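Local coordinates for centrosome-associated zinc finger protein CP190 (Drosophila melanogaster, PDB 6ER1), which homodimerizes through its N-terminal BTB domain and organizes chromatin domains and boundaries after recruitment by insulator DNA-binding proteins, at residues T67-I70 with L75-P78; N79-D84 with K113-T118. All coordinates share one frame; numbering follows the deposited sequence.

Interaction 1. Residues T67-I70 with L75-P78; sequences TCEI and LIMP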
# COMPACT_ATOMS: atom_id res chain seq x y z
N THR A 67 22.35 -1.48 4.44
CA THR A 67 23.62 -2.23 4.48
C THR A 67 24.15 -2.75 3.16
O THR A 67 25.28 -3.30 3.10
CB THR A 67 23.50 -3.45 5.40
OG1 THR A 67 22.51 -4.35 4.88
CG2 THR A 67 23.23 -3.04 6.83
N CYS A 68 23.36 -2.63 2.11
CA CYS A 68 23.76 -3.17 0.80
C CYS A 68 23.99 -2.06 -0.21
O CYS A 68 23.50 -0.95 -0.06
CB CYS A 68 22.73 -4.16 0.30
SG CYS A 68 22.67 -5.69 1.28
N GLU A 69 24.80 -2.36 -1.21
CA GLU A 69 25.14 -1.38 -2.23
C GLU A 69 23.92 -1.00 -3.12
O GLU A 69 23.03 -1.83 -3.40
CB GLU A 69 26.24 -1.97 -3.13
CG GLU A 69 26.87 -0.99 -4.12
CD GLU A 69 27.82 -1.67 -5.09
OE1 GLU A 69 28.62 -0.96 -5.73
OE2 GLU A 69 27.76 -2.91 -5.22
N ILE A 70 23.87 0.27 -3.52
CA ILE A 70 22.90 0.75 -4.49
C ILE A 70 23.67 1.14 -5.76
O ILE A 70 24.65 1.90 -5.69
CB ILE A 70 22.07 1.91 -3.90
CG1 ILE A 70 21.21 1.39 -2.74
CG2 ILE A 70 21.19 2.58 -4.96
CD1 ILE A 70 20.81 2.43 -1.73
N LEU A 75 18.85 -1.67 -5.55
CA LEU A 75 19.46 -2.28 -4.40
C LEU A 75 20.02 -3.67 -4.79
O LEU A 75 19.29 -4.55 -5.27
CB LEU A 75 18.42 -2.40 -3.31
CG LEU A 75 18.88 -2.94 -1.96
CD1 LEU A 75 19.97 -2.04 -1.37
CD2 LEU A 75 17.68 -2.96 -1.05
N ILE A 76 21.30 -3.88 -4.52
CA ILE A 76 21.97 -5.14 -4.90
C ILE A 76 21.68 -6.20 -3.83
O ILE A 76 22.10 -6.10 -2.66
CB ILE A 76 23.48 -4.95 -5.02
CG1 ILE A 76 23.79 -3.88 -6.08
CG2 ILE A 76 24.15 -6.27 -5.32
CD1 ILE A 76 23.17 -4.13 -7.44
N MET A 77 20.92 -7.21 -4.22
CA MET A 77 20.53 -8.25 -3.28
C MET A 77 21.73 -9.10 -2.86
O MET A 77 22.60 -9.37 -3.67
CB MET A 77 19.49 -9.17 -3.92
CG MET A 77 18.14 -8.49 -4.14
SD MET A 77 17.32 -7.87 -2.66
CE MET A 77 17.91 -6.20 -2.50
N PRO A 78 21.78 -9.51 -1.59
CA PRO A 78 22.83 -10.42 -1.16
C PRO A 78 22.82 -11.78 -1.86
O PRO A 78 21.80 -12.21 -2.41
CB PRO A 78 22.59 -10.57 0.33
CG PRO A 78 21.42 -9.76 0.68
CD PRO A 78 20.84 -9.16 -0.52

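Interaction 2. Residues N79-D84 with K113-T118; sequences NEFQAD and KEMNMT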
# COMPACT_ATOMS: atom_id res chain seq x y z
N ASN A 79 23.96 -12.45 -1.84
CA ASN A 79 24.11 -13.75 -2.52
C ASN A 79 23.13 -14.80 -2.04
O ASN A 79 22.66 -15.61 -2.85
CB ASN A 79 25.52 -14.27 -2.35
CG ASN A 79 26.52 -13.42 -3.09
OD1 ASN A 79 26.20 -12.73 -4.05
ND2 ASN A 79 27.77 -13.49 -2.65
N GLU A 80 22.75 -14.74 -0.76
CA GLU A 80 21.82 -15.73 -0.21
C GLU A 80 20.36 -15.38 -0.43
O GLU A 80 19.50 -16.13 0.04
CB GLU A 80 22.03 -15.95 1.31
CG GLU A 80 21.57 -14.82 2.27
CD GLU A 80 22.64 -13.79 2.51
OE1 GLU A 80 23.52 -13.62 1.62
OE2 GLU A 80 22.56 -13.14 3.57
N PHE A 81 20.07 -14.27 -1.14
CA PHE A 81 18.71 -13.76 -1.23
C PHE A 81 18.44 -13.37 -2.67
O PHE A 81 18.37 -12.21 -3.05
CB PHE A 81 18.57 -12.57 -0.26
CG PHE A 81 17.17 -12.14 0.06
CD1 PHE A 81 16.31 -12.98 0.71
CD2 PHE A 81 16.75 -10.84 -0.22
CE1 PHE A 81 15.03 -12.57 1.09
CE2 PHE A 81 15.48 -10.42 0.16
CZ PHE A 81 14.61 -11.29 0.79
N GLN A 82 18.38 -14.41 -3.52
CA GLN A 82 18.19 -14.24 -4.97
C GLN A 82 16.79 -14.60 -5.39
O GLN A 82 15.89 -14.85 -4.55
CB GLN A 82 19.27 -15.06 -5.71
CG GLN A 82 20.64 -14.53 -5.38
CD GLN A 82 20.92 -13.18 -6.05
OE1 GLN A 82 20.77 -13.04 -7.29
NE2 GLN A 82 21.39 -12.21 -5.28
N ALA A 83 16.51 -14.56 -6.68
CA ALA A 83 15.12 -14.61 -7.17
C ALA A 83 14.39 -15.88 -6.76
O ALA A 83 13.19 -15.88 -6.61
CB ALA A 83 15.04 -14.39 -8.68
N ASP A 84 15.13 -17.01 -6.64
CA ASP A 84 14.46 -18.24 -6.24
C ASP A 84 13.62 -18.18 -4.94
O ASP A 84 12.62 -18.85 -4.81
CB ASP A 84 15.42 -19.46 -6.16
CG ASP A 84 16.56 -19.31 -5.19
OD1 ASP A 84 16.85 -18.16 -4.73
OD2 ASP A 84 17.16 -20.35 -4.84
N LYS A 113 13.19 -17.40 8.28
CA LYS A 113 13.85 -17.28 9.58
C LYS A 113 14.91 -16.25 9.55
O LYS A 113 15.01 -15.37 10.54
CB LYS A 113 14.42 -18.64 10.09
CG LYS A 113 13.38 -19.66 10.48
CD LYS A 113 14.07 -20.96 10.88
CE LYS A 113 13.20 -21.99 11.61
NZ LYS A 113 13.40 -22.24 13.05
N GLU A 114 15.70 -16.06 8.54
CA GLU A 114 16.71 -15.03 8.45
C GLU A 114 16.04 -13.65 8.43
O GLU A 114 16.67 -12.70 8.98
CB GLU A 114 17.53 -15.27 7.13
CG GLU A 114 18.51 -14.16 6.77
CD GLU A 114 19.53 -14.44 5.70
OE1 GLU A 114 19.81 -15.63 5.49
OE2 GLU A 114 20.12 -13.45 5.11
N MET A 115 14.90 -13.52 7.84
CA MET A 115 14.17 -12.26 7.68
C MET A 115 13.37 -11.97 8.95
O MET A 115 12.90 -10.82 9.09
CB MET A 115 13.16 -12.31 6.56
CG MET A 115 13.77 -12.53 5.18
SD MET A 115 12.49 -12.80 3.92
CE MET A 115 11.92 -11.15 3.77
N ASN A 116 13.19 -12.94 9.79
CA ASN A 116 12.21 -12.96 10.90
C ASN A 116 10.88 -12.61 10.37
O ASN A 116 10.11 -11.79 10.99
CB ASN A 116 12.59 -12.10 12.12
CG ASN A 116 11.83 -12.55 13.32
OD1 ASN A 116 11.69 -13.74 13.59
ND2 ASN A 116 11.25 -11.54 14.06
N MET A 117 10.42 -13.10 9.26
CA MET A 117 9.16 -12.84 8.67
C MET A 117 8.13 -13.74 9.28
O MET A 117 7.70 -14.77 8.76
CB MET A 117 9.21 -13.00 7.14
CG MET A 117 7.97 -12.58 6.42
SD MET A 117 8.29 -12.60 4.63
CE MET A 117 6.66 -12.40 4.01
N THR A 118 7.63 -13.31 10.46
CA THR A 118 6.77 -14.10 11.27
C THR A 118 5.54 -14.65 10.56
O THR A 118 5.17 -15.83 10.75
CB THR A 118 6.33 -13.24 12.51
OG1 THR A 118 7.52 -12.76 13.14
CG2 THR A 118 5.52 -14.05 13.49

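Interaction 1. Residues T67-I70 with L75-P78
Leu-75 sends its CD1 methyl back against Cys-68, Glu-69 and Ile-70, and this small cluster closes a beta hairpin at the edge of the BTB/POZ sheet. Strands 70-71 and 74-76 run antiparallel, with Ile-70 and Leu-75 as a non-hydrogen-bonded pair whose side chains share a face of the sheet and whose CA atoms are 4.6 Å apart. On that face Ile-70 CG1 lies 3.9 Å from Leu-75 CD1, the two chains crossing at a slant. Cys-68 CB approaches the same methyl at the same separation, 3.9 Å, and Glu-69 O comes to 3.7 Å from Leu-75 CD1. Leu-75 gets its end there because CG stands opposite the backbone N (chi1 -175°). The next residue adds the backbone hydrogen bond: Ile-76 N donates to Glu-69 O over 2.9 Å, nearly straight at 170°, extending the pairing one residue past Ile-70. Beyond the bond, the extended Glu-69 chain runs alongside Ile-76.

Outward from this shell, Leu-75 rests on Leu-64 and Glu-65 of helix 60-67, the helix that Cys-68 has just left. Its backbone also bonds to Thr-38 and Gln-40 of the parallel strand 37-40, so strand 74-76 is held from two neighbours. Where the strand gives way to loop, Cys-68 SG lies 4.3 Å from Pro-78 CG, a loose apolar contact.

Interaction 2. Residues N79-D84 with K113-T118
Phe-81 presents one corner of its ring to the thioether of Met-115, a Met-aromatic contact with the sulfur placed obliquely to the ring. The sulfur sits 72° off the ring normal; Met-115 SD lies 3.8 Å from Phe-81 CE1, while the Met-115 CE methyl reaches Phe-81 CZ at 4.0 Å. A bend at the last torsion of Met-115 brings the methyl to the ring along with the sulfur. Elsewhere round the same ring, Tyr-60 meets it edge-to-face and Phe-61 at a tilt.

The other flat groups are the carboxylates of Glu-80 and Glu-114, their planes turned 45° apart. Glu-80 OE2 and Glu-114 OE2 approach to 2.9 Å; if both groups are charged they would repel, and so short an approach is consistent with a raised pKa for one of them. Glu-114 OE2 is also hydrogen-bonded to the hydroxyl of Tyr-60, which may offset part of the cost. Glu-80 CG, set between the backbone N and the carbonyl carbon (chi1 73°), lies 3.5 Å from Glu-114 OE2, and a bend at chi2 then turns the carboxylate.

Helix 105-115 ends here in a Schellman motif, with Asn-116 at positive phi and its N bonded to Lys-113 O. Met-115 packs on Tyr-60 and Phe-61 of helix 60-67. Phe-81, just ahead of helix 83-95, leans on Leu-64 of helix 60-67 and Val-86, joining three helices of the BTB/POZ domain.

Interactions 1 and 2 follow one another along the chain, Pro-78 ending the first and Asn-79 beginning the second, with centres about 14 Å apart. Strand 74-76 therefore leads almost directly into helix 83-95, and the loop between them is stitched by Gln-82 NE2, which bonds to Pro-78 O. Helix 60-67 is common to both: Leu-64 touches Leu-75, Met-77 and Pro-78 of interaction 1 and Phe-81 of interaction 2. Interaction 1 lies at the surface and pairs the outermost strand 70-71 with strand 74-76, whereas interaction 2 is partly buried and draws in helix 105-115. Together they connect sheet to helices within one subunit; the other subunit touches none of the four segments.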